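Local structure of putative nucleoside-diphosphate-sugar epimerase (Staphylococcus aureus subsp. aureus, 3E48) at residues G167-I172 against S198-M204; Y53-M59 against P84-L89; H15-A20 against A178-I182; V98-I102 against I133-V138. The protein is of unknown function but is a putative nucleoside-diphosphate-sugar epimerase that probably binds a dinucleotide cofactor of the NAD(P) kind on a Rossmann-type domain. One frame throughout, in Å; residues are numbered along the deposited sequence.

Contacts 1 and 4 lie on the same mixed sheet: strand 134-143, paired with strand 100-106 in contact 4, also runs beside both strands of contact 1. Their centres are 28 Å apart. Contact 2 packs a loop and two helices near one of these strands and touches contact 4 where Leu89 CG meets Ile101 CD1 at 4.0 Å. Contact 3 joins the first helix of the Rossmann-type core to helix 174-186, which connects the two strands of contact 1; its centre is 17 Å from that of contact 4. Contacts 1 and 2, with centres 33 Å apart, lie on opposite sides of the chain's centre.

Contact 1: G167-I172 against S198-M204; sequences GRINYI and SGYSYDM
A classic beta bulge interrupts this antiparallel pairing of strands 168-172 and 194-203, both neighbours of strand 134-143 in the Rossmann-type sheet: Gly199 and Tyr200 both face Tyr171. Within the bulge, Tyr171 and Tyr200 exchange two backbone hydrogen bonds, and Ile169 with Tyr202 is the next hydrogen-bonded pair. The axes of the short segments run at 145° to each other. Asn170 carries most of the polar side-chain contact. With CG anti to the backbone N (chi1 -169°), its amide reaches across to the opposing strand. OD1 takes the N-H of Gly199 at 2.9 Å, in the carbonyl plane and on a lone pair. ND2 gives one hydrogen to Ser201 OG at 3.0 Å, nearly within the amide plane, and also donates to a water that binds Ser198 OG and Gly199 O. Ser201 OG is bonded as well to Asp256, and Ser198 OG to Ser259 N. On the same face as Asn170, Arg168 brings NH2 3.0 Å from Ser201 O, which lies oblique to the guanidinium and at an angle too poor for a hydrogen bond; NH1 makes a salt bridge with Glu206. On the other face the contacts are between apolar atoms: Tyr171 CD2 meets the edge of the Tyr202 ring at CD2, 4.0 Å away, while the bent selenomethionine chain of Met204 brings CE to 3.8 Å from Ile169 CD1. The phenol of Tyr202 is held by Leu273 N. At the far end, where Asp203 caps the following helix through Glu206 N, a water donates to Gly167 O at 2.7 Å and accepts from Met204 N at 2.9 Å.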
loop_
_atom_site.group_PDB
_atom_site.type_symbol
_atom_site.label_atom_id
_atom_site.label_comp_id
_atom_site.label_asym_id
_atom_site.label_seq_id
_atom_site.Cartn_x
_atom_site.Cartn_y
_atom_site.Cartn_z
ATOM N N GLY B 167 -1.996 5.984 -23.105
ATOM C CA GLY B 167 -1.229 6.435 -21.958
ATOM C C GLY B 167 0.254 6.621 -22.219
ATOM O O GLY B 167 0.813 6.072 -23.171
ATOM N N ARG B 168 0.889 7.421 -21.369
ATOM C CA ARG B 168 2.316 7.685 -21.466
ATOM C C ARG B 168 2.981 6.970 -20.294
ATOM O O ARG B 168 2.535 7.095 -19.152
ATOM C CB ARG B 168 2.582 9.191 -21.389
ATOM C CG ARG B 168 1.946 9.988 -22.522
ATOM C CD ARG B 168 2.070 11.483 -22.276
ATOM N NE ARG B 168 3.462 11.918 -22.244
ATOM C CZ ARG B 168 4.272 11.906 -23.298
ATOM N NH1 ARG B 168 3.831 11.482 -24.475
ATOM N NH2 ARG B 168 5.527 12.319 -23.173
ATOM N N ILE B 169 4.034 6.213 -20.580
ATOM C CA ILE B 169 4.744 5.471 -19.544
ATOM C C ILE B 169 6.162 5.988 -19.383
ATOM O O ILE B 169 6.890 6.150 -20.367
ATOM C CB ILE B 169 4.813 3.958 -19.879
ATOM C CG1 ILE B 169 3.412 3.338 -19.840
ATOM C CG2 ILE B 169 5.705 3.233 -18.879
ATOM C CD1 ILE B 169 3.329 1.946 -20.410
ATOM N N ASN B 170 6.565 6.247 -18.146
ATOM C CA ASN B 170 7.914 6.734 -17.931
ATOM C C ASN B 170 8.878 5.561 -17.816
ATOM O O ASN B 170 8.641 4.601 -17.077
ATOM C CB ASN B 170 7.987 7.623 -16.693
ATOM C CG ASN B 170 9.307 8.356 -16.598
ATOM O OD1 ASN B 170 10.291 7.812 -16.110
ATOM N ND2 ASN B 170 9.338 9.592 -17.086
ATOM N N TYR B 171 9.963 5.659 -18.583
ATOM C CA TYR B 171 11.003 4.637 -18.665
ATOM C C TYR B 171 12.360 5.161 -18.226
ATOM O O TYR B 171 12.648 6.346 -18.367
ATOM C CB TYR B 171 11.166 4.169 -20.108
ATOM C CG TYR B 171 10.116 3.221 -20.615
ATOM C CD1 TYR B 171 10.287 1.843 -20.493
ATOM C CD2 TYR B 171 8.978 3.694 -21.268
ATOM C CE1 TYR B 171 9.359 0.955 -21.015
ATOM C CE2 TYR B 171 8.037 2.814 -21.794
ATOM C CZ TYR B 171 8.237 1.444 -21.665
ATOM O OH TYR B 171 7.319 0.562 -22.187
ATOM N N ILE B 172 13.205 4.255 -17.742
ATOM C CA ILE B 172 14.556 4.606 -17.304
ATOM C C ILE B 172 15.429 3.339 -17.342
ATOM O O ILE B 172 14.931 2.232 -17.124
ATOM C CB ILE B 172 14.523 5.223 -15.875
ATOM C CG1 ILE B 172 15.926 5.662 -15.452
ATOM C CG2 ILE B 172 13.953 4.212 -14.877
ATOM C CD1 ILE B 172 15.948 6.451 -14.156
ATOM N N SER B 198 13.146 8.888 -12.394
ATOM C CA SER B 198 12.447 8.821 -13.672
ATOM C C SER B 198 13.372 9.175 -14.835
ATOM O O SER B 198 14.384 9.852 -14.653
ATOM C CB SER B 198 11.244 9.772 -13.655
ATOM O OG SER B 198 11.652 11.120 -13.461
ATOM N N GLY B 199 13.026 8.695 -16.026
ATOM C CA GLY B 199 13.829 8.975 -17.205
ATOM C C GLY B 199 13.034 9.804 -18.198
ATOM O O GLY B 199 13.056 11.031 -18.138
ATOM N N TYR B 200 12.339 9.138 -19.117
ATOM C CA TYR B 200 11.522 9.839 -20.101
ATOM C C TYR B 200 10.180 9.148 -20.296
ATOM O O TYR B 200 10.094 7.918 -20.289
ATOM C CB TYR B 200 12.242 9.927 -21.454
ATOM C CG TYR B 200 13.584 10.609 -21.372
ATOM C CD1 TYR B 200 14.738 9.878 -21.095
ATOM C CD2 TYR B 200 13.694 11.998 -21.507
ATOM C CE1 TYR B 200 15.967 10.509 -20.945
ATOM C CE2 TYR B 200 14.921 12.640 -21.361
ATOM C CZ TYR B 200 16.051 11.889 -21.078
ATOM O OH TYR B 200 17.262 12.513 -20.902
ATOM N N SER B 201 9.132 9.949 -20.469
ATOM C CA SER B 201 7.789 9.421 -20.688
ATOM C C SER B 201 7.511 9.375 -22.181
ATOM O O SER B 201 7.734 10.355 -22.903
ATOM C CB SER B 201 6.737 10.302 -20.005
ATOM O OG SER B 201 6.864 10.259 -18.592
ATOM N N TYR B 202 7.027 8.227 -22.636
ATOM C CA TYR B 202 6.713 8.015 -24.042
ATOM C C TYR B 202 5.328 7.404 -24.159
ATOM O O TYR B 202 4.978 6.509 -23.387
ATOM C CB TYR B 202 7.690 7.018 -24.667
ATOM C CG TYR B 202 9.157 7.361 -24.549
ATOM C CD1 TYR B 202 9.701 8.447 -25.236
ATOM C CD2 TYR B 202 10.019 6.559 -23.796
ATOM C CE1 TYR B 202 11.066 8.718 -25.185
ATOM C CE2 TYR B 202 11.383 6.824 -23.738
ATOM C CZ TYR B 202 11.901 7.903 -24.437
ATOM O OH TYR B 202 13.251 8.159 -24.397
ATOM N N ASP B 203 4.529 7.882 -25.107
ATOM C CA ASP B 203 3.232 7.263 -25.311
ATOM C C ASP B 203 3.628 6.058 -26.158
ATOM O O ASP B 203 4.753 6.005 -26.655
ATOM C CB ASP B 203 2.273 8.197 -26.064
ATOM C CG ASP B 203 2.782 8.594 -27.431
ATOM O OD1 ASP B 203 2.057 9.324 -28.133
ATOM O OD2 ASP B 203 3.899 8.183 -27.806
HETATM N N MSE B 204 2.741 5.087 -26.325
HETATM C CA MSE B 204 3.109 3.904 -27.096
HETATM C C MSE B 204 3.378 4.182 -28.571
HETATM O O MSE B 204 4.048 3.399 -29.247
HETATM C CB MSE B 204 2.040 2.824 -26.948
HETATM C CG MSE B 204 1.903 2.291 -25.523
HETATM SE SE MSE B 204 3.571 1.604 -24.782
HETATM C CE MSE B 204 4.205 3.200 -23.879
HETATM O O HOH W 1 -0.039 5.146 -25.543
HETATM O O HOH W 2 11.375 11.918 -16.299
#

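Contact 2: Y53-M59 against P84-L89; sequences YFNQESM and PEVENL
Residues 53-55 form a loop that passes the first turn of helix 84-96 and then becomes helix 56-63; the backbones come nearest at Tyr53 and Glu85, with CA atoms 5.5 Å apart, and at Gln56 and Asn88, with CA atoms 5.3 Å apart. Asn55 caps the new helix, its OD1 accepting from Ser58 N. Asn88 is the polar centre of the contact. Its ND2 donates to Tyr53 O at 2.9 Å, almost straight (175°) and within its own amide plane, and gives a further hydrogen to a water, which is linked only weakly to Phe54 O. At the other end of the amide, OD1 accepts from Gln56 NE2 at 2.9 Å; this bond is more bent, at 138°, and the two amide planes stand 81° apart. The buried Asn88 amide is thus held at both ends. Both helices belong to the Rossmann-type core, where Met59 and Leu89 each pack on Phe71 of strand 68-71. The selenomethionine chain of Met59, folded at chi2 and chi3, lays its CE 3.3 Å from Glu85 O, beside the helical bond to Leu89 N. Glu85 extends its chain past Tyr53, with CG 3.5 Å from Tyr53 CD1 and OE2 at the edge of the ring; that carboxylate oxygen is bonded to Ser74 OG, while the Tyr53 hydroxyl goes to Ile72 O and Thr6 OG1. Phe54 presents a ring edge to Pro84, CD1 to CB 4.0 Å, and Pro84 also packs on Phe80 of the second subunit.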
loop_
_atom_site.group_PDB
_atom_site.type_symbol
_atom_site.label_atom_id
_atom_site.label_comp_id
_atom_site.label_asym_id
_atom_site.label_seq_id
_atom_site.Cartn_x
_atom_site.Cartn_y
_atom_site.Cartn_z
ATOM N N TYR B 53 15.453 -14.312 1.642
ATOM C CA TYR B 53 14.437 -13.330 2.022
ATOM C C TYR B 53 13.274 -13.889 2.824
ATOM O O TYR B 53 12.697 -13.189 3.657
ATOM C CB TYR B 53 13.832 -12.668 0.786
ATOM C CG TYR B 53 14.654 -11.587 0.131
ATOM C CD1 TYR B 53 14.114 -10.839 -0.907
ATOM C CD2 TYR B 53 15.961 -11.312 0.536
ATOM C CE1 TYR B 53 14.839 -9.841 -1.534
ATOM C CE2 TYR B 53 16.706 -10.306 -0.093
ATOM C CZ TYR B 53 16.131 -9.577 -1.127
ATOM O OH TYR B 53 16.837 -8.574 -1.753
ATOM N N PHE B 54 12.923 -15.143 2.568
ATOM C CA PHE B 54 11.780 -15.740 3.237
ATOM C C PHE B 54 12.111 -16.593 4.444
ATOM O O PHE B 54 11.316 -17.428 4.869
ATOM C CB PHE B 54 10.961 -16.508 2.206
ATOM C CG PHE B 54 10.410 -15.625 1.125
ATOM C CD1 PHE B 54 9.244 -14.899 1.337
ATOM C CD2 PHE B 54 11.094 -15.463 -0.075
ATOM C CE1 PHE B 54 8.768 -14.019 0.369
ATOM C CE2 PHE B 54 10.632 -14.589 -1.049
ATOM C CZ PHE B 54 9.464 -13.863 -0.827
ATOM N N ASN B 55 13.295 -16.366 5.000
ATOM C CA ASN B 55 13.715 -17.071 6.198
ATOM C C ASN B 55 14.161 -15.961 7.136
ATOM O O ASN B 55 15.232 -15.380 6.961
ATOM C CB ASN B 55 14.866 -18.025 5.890
ATOM C CG ASN B 55 15.290 -18.822 7.099
ATOM O OD1 ASN B 55 15.808 -18.269 8.067
ATOM N ND2 ASN B 55 15.059 -20.129 7.059
ATOM N N GLN B 56 13.318 -15.656 8.116
ATOM C CA GLN B 56 13.600 -14.577 9.049
ATOM C C GLN B 56 14.982 -14.621 9.678
ATOM O O GLN B 56 15.696 -13.621 9.673
ATOM C CB GLN B 56 12.541 -14.522 10.150
ATOM C CG GLN B 56 12.490 -13.163 10.834
ATOM C CD GLN B 56 11.193 -12.927 11.582
ATOM O OE1 GLN B 56 11.006 -13.417 12.694
ATOM N NE2 GLN B 56 10.280 -12.180 10.962
ATOM N N GLU B 57 15.368 -15.774 10.209
ATOM C CA GLU B 57 16.671 -15.886 10.840
ATOM C C GLU B 57 17.830 -15.696 9.871
ATOM O O GLU B 57 18.915 -15.259 10.266
ATOM C CB GLU B 57 16.782 -17.218 11.581
ATOM C CG GLU B 57 15.885 -17.250 12.805
ATOM C CD GLU B 57 16.164 -16.086 13.747
ATOM O OE1 GLU B 57 15.197 -15.513 14.303
ATOM O OE2 GLU B 57 17.354 -15.741 13.931
ATOM N N SER B 58 17.603 -16.016 8.601
ATOM C CA SER B 58 18.635 -15.837 7.590
ATOM C C SER B 58 18.865 -14.328 7.441
ATOM O O SER B 58 20.007 -13.873 7.335
ATOM C CB SER B 58 18.194 -16.439 6.250
ATOM O OG SER B 58 19.188 -16.260 5.258
HETATM N N MSE B 59 17.782 -13.554 7.444
HETATM C CA MSE B 59 17.897 -12.098 7.327
HETATM C C MSE B 59 18.544 -11.518 8.583
HETATM O O MSE B 59 19.413 -10.650 8.500
HETATM C CB MSE B 59 16.516 -11.460 7.098
HETATM C CG MSE B 59 16.024 -11.512 5.650
HETATM SE SE MSE B 59 16.351 -9.861 4.622
HETATM C CE MSE B 59 14.510 -9.413 4.216
ATOM N N PRO B 84 5.987 -11.252 3.178
ATOM C CA PRO B 84 6.910 -11.708 4.227
ATOM C C PRO B 84 8.311 -11.112 4.089
ATOM O O PRO B 84 9.035 -10.938 5.067
ATOM C CB PRO B 84 6.891 -13.224 4.054
ATOM C CG PRO B 84 5.457 -13.473 3.634
ATOM C CD PRO B 84 5.254 -12.392 2.594
ATOM N N GLU B 85 8.661 -10.791 2.853
ATOM C CA GLU B 85 9.934 -10.193 2.489
ATOM C C GLU B 85 10.224 -8.934 3.305
ATOM O O GLU B 85 11.276 -8.805 3.951
ATOM C CB GLU B 85 9.836 -9.821 1.028
ATOM C CG GLU B 85 11.085 -9.554 0.317
ATOM C CD GLU B 85 10.808 -9.476 -1.152
ATOM O OE1 GLU B 85 10.522 -8.370 -1.662
ATOM O OE2 GLU B 85 10.839 -10.546 -1.781
ATOM N N VAL B 86 9.281 -8.000 3.253
ATOM C CA VAL B 86 9.422 -6.731 3.957
ATOM C C VAL B 86 9.263 -6.919 5.456
ATOM O O VAL B 86 9.886 -6.207 6.236
ATOM C CB VAL B 86 8.392 -5.682 3.452
ATOM C CG1 VAL B 86 6.974 -6.140 3.748
ATOM C CG2 VAL B 86 8.671 -4.332 4.100
ATOM N N GLU B 87 8.424 -7.867 5.863
ATOM C CA GLU B 87 8.258 -8.122 7.285
ATOM C C GLU B 87 9.610 -8.575 7.823
ATOM O O GLU B 87 10.040 -8.125 8.877
ATOM C CB GLU B 87 7.222 -9.221 7.540
ATOM C CG GLU B 87 5.760 -8.796 7.392
ATOM C CD GLU B 87 5.305 -7.819 8.462
ATOM O OE1 GLU B 87 5.799 -7.900 9.604
ATOM O OE2 GLU B 87 4.432 -6.977 8.171
ATOM N N ASN B 88 10.283 -9.454 7.090
ATOM C CA ASN B 88 11.575 -9.944 7.540
ATOM C C ASN B 88 12.626 -8.848 7.523
ATOM O O ASN B 88 13.480 -8.783 8.409
ATOM C CB ASN B 88 12.010 -11.147 6.704
ATOM C CG ASN B 88 11.172 -12.379 6.999
ATOM O OD1 ASN B 88 10.521 -12.456 8.045
ATOM N ND2 ASN B 88 11.192 -13.351 6.091
ATOM N N LEU B 89 12.559 -7.980 6.520
ATOM C CA LEU B 89 13.500 -6.869 6.423
ATOM C C LEU B 89 13.446 -6.035 7.700
ATOM O O LEU B 89 14.473 -5.791 8.336
ATOM C CB LEU B 89 13.148 -5.990 5.222
ATOM C CG LEU B 89 13.853 -4.637 5.126
ATOM C CD1 LEU B 89 15.363 -4.825 4.952
ATOM C CD2 LEU B 89 13.268 -3.872 3.941
HETATM O O HOH W 3 9.369 -15.529 6.314
#

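Contact 3: H15-A20 against A178-I182; sequences HITNQA and ARGVI
Gln19 OE1 is lodged among Arg179 and Ile182 atoms: it lies 3.2 Å from Arg179 CA, 3.4 Å from Arg179 CG and close to Ile182 CG1, but the angle at Arg179 N is too poor for a hydrogen bond. The amide is oriented from its other end, since NE2 donates to Asn175 O one turn earlier in the second helix. Gln19 CG stands anti to the carbonyl carbon (chi1 -76°) and the chain is extended beyond it, which lays the amide alongside the start of segment 178-182. The rest of the contact is apolar. Ala178 CB packs against Gln19 NE2 at 3.4 Å, His15 CB at 3.6 Å and Ile16 CG1; here the CA atoms of Ile16 and Ala178 are 4.9 Å apart. Ile182 CD1 presses on the first helix at 3.5 Å from Ile16 O and close to Ala20 N, two atoms already joined by a helical hydrogen bond, and also touches Ile16 CG2 and Ala20 CB. Ile16 CD1 meets Val181 CG1 at 4.0 Å, the two side chains at about a right angle. The axes of the two short helical segments pass 9.1 Å apart at a crossing angle of -54°. Helix 11-22, which follows strand 3-6 in the Rossmann-type fold, rests its Ile16 on Leu5 of that strand, while on the side of helix 174-186 Arg179 packs on helix 261-266 and pairs with Asp268.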
loop_
_atom_site.group_PDB
_atom_site.type_symbol
_atom_site.label_atom_id
_atom_site.label_comp_id
_atom_site.label_asym_id
_atom_site.label_seq_id
_atom_site.Cartn_x
_atom_site.Cartn_y
_atom_site.Cartn_z
ATOM N N HIS B 15 24.238 -4.013 -11.449
ATOM C CA HIS B 15 24.585 -2.643 -11.827
ATOM C C HIS B 15 25.079 -1.877 -10.606
ATOM O O HIS B 15 26.143 -1.256 -10.634
ATOM C CB HIS B 15 23.364 -1.916 -12.404
ATOM C CG HIS B 15 23.090 -2.239 -13.838
ATOM N ND1 HIS B 15 23.780 -1.654 -14.878
ATOM C CD2 HIS B 15 22.216 -3.103 -14.406
ATOM C CE1 HIS B 15 23.343 -2.144 -16.024
ATOM N NE2 HIS B 15 22.394 -3.026 -15.766
ATOM N N ILE B 16 24.296 -1.926 -9.532
ATOM C CA ILE B 16 24.652 -1.222 -8.305
ATOM C C ILE B 16 25.976 -1.693 -7.715
ATOM O O ILE B 16 26.788 -0.877 -7.280
ATOM C CB ILE B 16 23.552 -1.369 -7.234
ATOM C CG1 ILE B 16 22.238 -0.775 -7.761
ATOM C CG2 ILE B 16 23.976 -0.657 -5.954
ATOM C CD1 ILE B 16 21.053 -0.966 -6.820
ATOM N N THR B 17 26.194 -3.005 -7.702
ATOM C CA THR B 17 27.427 -3.552 -7.148
ATOM C C THR B 17 28.650 -3.163 -7.975
ATOM O O THR B 17 29.672 -2.766 -7.419
ATOM C CB THR B 17 27.375 -5.088 -7.043
ATOM O OG1 THR B 17 26.244 -5.481 -6.254
ATOM C CG2 THR B 17 28.651 -5.613 -6.379
ATOM N N ASN B 18 28.562 -3.280 -9.296
ATOM C CA ASN B 18 29.702 -2.904 -10.126
ATOM C C ASN B 18 29.994 -1.413 -9.997
ATOM O O ASN B 18 31.154 -0.999 -9.988
ATOM C CB ASN B 18 29.473 -3.268 -11.596
ATOM C CG ASN B 18 29.558 -4.768 -11.843
ATOM O OD1 ASN B 18 30.443 -5.445 -11.314
ATOM N ND2 ASN B 18 28.652 -5.289 -12.656
ATOM N N GLN B 19 28.948 -0.602 -9.893
ATOM C CA GLN B 19 29.154 0.831 -9.748
ATOM C C GLN B 19 29.755 1.138 -8.374
ATOM O O GLN B 19 30.578 2.039 -8.245
ATOM C CB GLN B 19 27.837 1.596 -9.958
ATOM C CG GLN B 19 27.419 1.708 -11.428
ATOM C CD GLN B 19 26.163 2.550 -11.636
ATOM O OE1 GLN B 19 25.906 3.488 -10.884
ATOM N NE2 GLN B 19 25.386 2.223 -12.674
ATOM N N ALA B 20 29.366 0.379 -7.351
ATOM C CA ALA B 20 29.909 0.606 -6.012
ATOM C C ALA B 20 31.399 0.269 -6.028
ATOM O O ALA B 20 32.207 0.932 -5.378
ATOM C CB ALA B 20 29.185 -0.261 -4.993
ATOM N N ALA B 178 20.665 2.668 -11.004
ATOM C CA ALA B 178 21.826 2.363 -10.183
ATOM C C ALA B 178 22.641 3.617 -9.883
ATOM O O ALA B 178 23.132 3.780 -8.767
ATOM C CB ALA B 178 22.696 1.312 -10.866
ATOM N N ARG B 179 22.799 4.507 -10.861
ATOM C CA ARG B 179 23.570 5.724 -10.606
ATOM C C ARG B 179 22.900 6.570 -9.525
ATOM O O ARG B 179 23.572 7.145 -8.665
ATOM C CB ARG B 179 23.740 6.546 -11.889
ATOM C CG ARG B 179 24.570 5.849 -12.965
ATOM C CD ARG B 179 24.548 6.640 -14.264
ATOM N NE ARG B 179 25.217 7.932 -14.135
ATOM C CZ ARG B 179 25.112 8.916 -15.024
ATOM N NH1 ARG B 179 24.360 8.760 -16.106
ATOM N NH2 ARG B 179 25.760 10.053 -14.835
ATOM N N GLY B 180 21.573 6.639 -9.568
ATOM C CA GLY B 180 20.850 7.407 -8.569
ATOM C C GLY B 180 20.986 6.783 -7.191
ATOM O O GLY B 180 21.170 7.487 -6.197
ATOM N N VAL B 181 20.890 5.458 -7.124
ATOM C CA VAL B 181 21.007 4.755 -5.854
ATOM C C VAL B 181 22.410 4.936 -5.265
ATOM O O VAL B 181 22.558 5.173 -4.066
ATOM C CB VAL B 181 20.681 3.247 -6.027
ATOM C CG1 VAL B 181 20.972 2.486 -4.744
ATOM C CG2 VAL B 181 19.208 3.079 -6.403
ATOM N N ILE B 182 23.430 4.835 -6.115
ATOM C CA ILE B 182 24.820 5.010 -5.691
ATOM C C ILE B 182 25.025 6.425 -5.148
ATOM O O ILE B 182 25.681 6.621 -4.124
ATOM C CB ILE B 182 25.794 4.771 -6.874
ATOM C CG1 ILE B 182 25.843 3.275 -7.219
ATOM C CG2 ILE B 182 27.182 5.317 -6.543
ATOM C CD1 ILE B 182 26.449 2.391 -6.140
#

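Contact 4: V98-I102 against I133-V138; sequences VAHII and IDYTYV
The parallel strands 100-106 and 134-143 belong to a beta-alpha-beta unit of the Rossmann-type sheet, with helix 118-131 as the crossover; here the axes of the short strand segments are 4.6 Å apart and within 7° of parallel. Backbone hydrogen bonds set the register around Ile101, whose N donates to Asp134 O at 3.1 Å and whose O accepts from Thr136 N at 2.9 Å. At the start of the pair, a water bridges the backbones, donating to Ala99 O and accepting from Asp134 N. One CH-pi contact crosses: chi1 of -161° turns the His100 ring away from its own N and across the next strand, where Tyr135 CA stands above one ring face, 3.9 Å from the centroid. Trp191 also meets this ring, and Thr136 OG1 is bonded to Gly192 N. Apolar contacts fall on both faces. On the face that carries Ile101 and Tyr135, Ile101 CD1 touches Ile133 CG2 at 4.3 Å, and both isoleucines pack on Ala93 of helix 84-96. On the face shared with His100 and Thr136, Ile102 and Val138 lie side by side, pointing the same way, their CG2 methyls 4.1 Å apart.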
loop_
_atom_site.group_PDB
_atom_site.type_symbol
_atom_site.label_atom_id
_atom_site.label_comp_id
_atom_site.label_asym_id
_atom_site.label_seq_id
_atom_site.Cartn_x
_atom_site.Cartn_y
_atom_site.Cartn_z
ATOM N N VAL B 98 20.319 -2.533 12.565
ATOM C CA VAL B 98 20.564 -1.777 11.342
ATOM C C VAL B 98 19.936 -0.397 11.559
ATOM O O VAL B 98 18.768 -0.294 11.928
ATOM C CB VAL B 98 19.910 -2.472 10.133
ATOM C CG1 VAL B 98 20.079 -1.619 8.877
ATOM C CG2 VAL B 98 20.538 -3.848 9.934
ATOM N N ALA B 99 20.716 0.655 11.324
ATOM C CA ALA B 99 20.265 2.025 11.543
ATOM C C ALA B 99 19.525 2.690 10.397
ATOM O O ALA B 99 18.789 3.653 10.613
ATOM C CB ALA B 99 21.451 2.893 11.944
ATOM N N HIS B 100 19.717 2.200 9.181
ATOM C CA HIS B 100 19.052 2.822 8.050
ATOM C C HIS B 100 18.764 1.830 6.942
ATOM O O HIS B 100 19.562 0.931 6.675
ATOM C CB HIS B 100 19.916 3.971 7.519
ATOM C CG HIS B 100 19.160 4.948 6.677
ATOM N ND1 HIS B 100 18.902 4.734 5.342
ATOM C CD2 HIS B 100 18.557 6.119 6.996
ATOM C CE1 HIS B 100 18.171 5.729 4.873
ATOM N NE2 HIS B 100 17.947 6.583 5.855
ATOM N N ILE B 101 17.614 1.998 6.298
ATOM C CA ILE B 101 17.216 1.123 5.207
ATOM C C ILE B 101 16.914 1.952 3.965
ATOM O O ILE B 101 16.162 2.920 4.028
ATOM C CB ILE B 101 15.936 0.314 5.550
ATOM C CG1 ILE B 101 16.231 -0.704 6.659
ATOM C CG2 ILE B 101 15.418 -0.391 4.295
ATOM C CD1 ILE B 101 14.983 -1.378 7.226
ATOM N N ILE B 102 17.532 1.590 2.846
ATOM C CA ILE B 102 17.266 2.262 1.584
ATOM C C ILE B 102 16.454 1.214 0.831
ATOM O O ILE B 102 16.970 0.151 0.490
ATOM C CB ILE B 102 18.569 2.593 0.820
ATOM C CG1 ILE B 102 19.414 3.569 1.648
ATOM C CG2 ILE B 102 18.233 3.197 -0.548
ATOM C CD1 ILE B 102 20.778 3.911 1.047
ATOM N N ILE B 133 12.330 2.836 12.103
ATOM C CA ILE B 133 13.698 2.769 11.607
ATOM C C ILE B 133 13.867 3.855 10.547
ATOM O O ILE B 133 12.962 4.079 9.744
ATOM C CB ILE B 133 13.969 1.392 10.970
ATOM C CG1 ILE B 133 13.629 0.294 11.979
ATOM C CG2 ILE B 133 15.420 1.295 10.514
ATOM C CD1 ILE B 133 13.709 -1.107 11.417
ATOM N N ASP B 134 15.008 4.540 10.557
ATOM C CA ASP B 134 15.257 5.582 9.568
ATOM C C ASP B 134 15.299 4.904 8.200
ATOM O O ASP B 134 15.874 3.826 8.056
ATOM C CB ASP B 134 16.602 6.279 9.819
ATOM C CG ASP B 134 16.609 7.123 11.082
ATOM O OD1 ASP B 134 15.524 7.550 11.537
ATOM O OD2 ASP B 134 17.715 7.381 11.611
ATOM N N TYR B 135 14.691 5.522 7.193
ATOM C CA TYR B 135 14.708 4.922 5.870
ATOM C C TYR B 135 14.594 5.941 4.744
ATOM O O TYR B 135 14.160 7.077 4.945
ATOM C CB TYR B 135 13.594 3.865 5.728
ATOM C CG TYR B 135 12.190 4.429 5.692
ATOM C CD1 TYR B 135 11.565 4.881 6.856
ATOM C CD2 TYR B 135 11.495 4.534 4.486
ATOM C CE1 TYR B 135 10.280 5.428 6.814
ATOM C CE2 TYR B 135 10.216 5.075 4.436
ATOM C CZ TYR B 135 9.616 5.522 5.599
ATOM O OH TYR B 135 8.358 6.080 5.537
ATOM N N THR B 136 14.999 5.505 3.558
ATOM C CA THR B 136 14.964 6.316 2.347
ATOM C C THR B 136 14.212 5.453 1.353
ATOM O O THR B 136 14.635 4.338 1.052
ATOM C CB THR B 136 16.396 6.588 1.832
ATOM O OG1 THR B 136 17.148 7.254 2.857
ATOM C CG2 THR B 136 16.370 7.468 0.590
ATOM N N TYR B 137 13.081 5.951 0.867
ATOM C CA TYR B 137 12.275 5.188 -0.074
ATOM C C TYR B 137 12.522 5.703 -1.490
ATOM O O TYR B 137 12.204 6.847 -1.822
ATOM C CB TYR B 137 10.796 5.295 0.314
ATOM C CG TYR B 137 9.944 4.189 -0.258
ATOM C CD1 TYR B 137 9.382 4.301 -1.528
ATOM C CD2 TYR B 137 9.754 2.998 0.444
ATOM C CE1 TYR B 137 8.653 3.249 -2.090
ATOM C CE2 TYR B 137 9.028 1.941 -0.109
ATOM C CZ TYR B 137 8.484 2.076 -1.376
ATOM O OH TYR B 137 7.778 1.040 -1.940
ATOM N N VAL B 138 13.114 4.845 -2.313
ATOM C CA VAL B 138 13.450 5.197 -3.686
ATOM C C VAL B 138 12.513 4.507 -4.661
ATOM O O VAL B 138 12.518 3.288 -4.765
ATOM C CB VAL B 138 14.900 4.776 -4.011
ATOM C CG1 VAL B 138 15.267 5.203 -5.428
ATOM C CG2 VAL B 138 15.852 5.382 -2.993
HETATM O O HOH W 4 16.971 4.031 12.727
#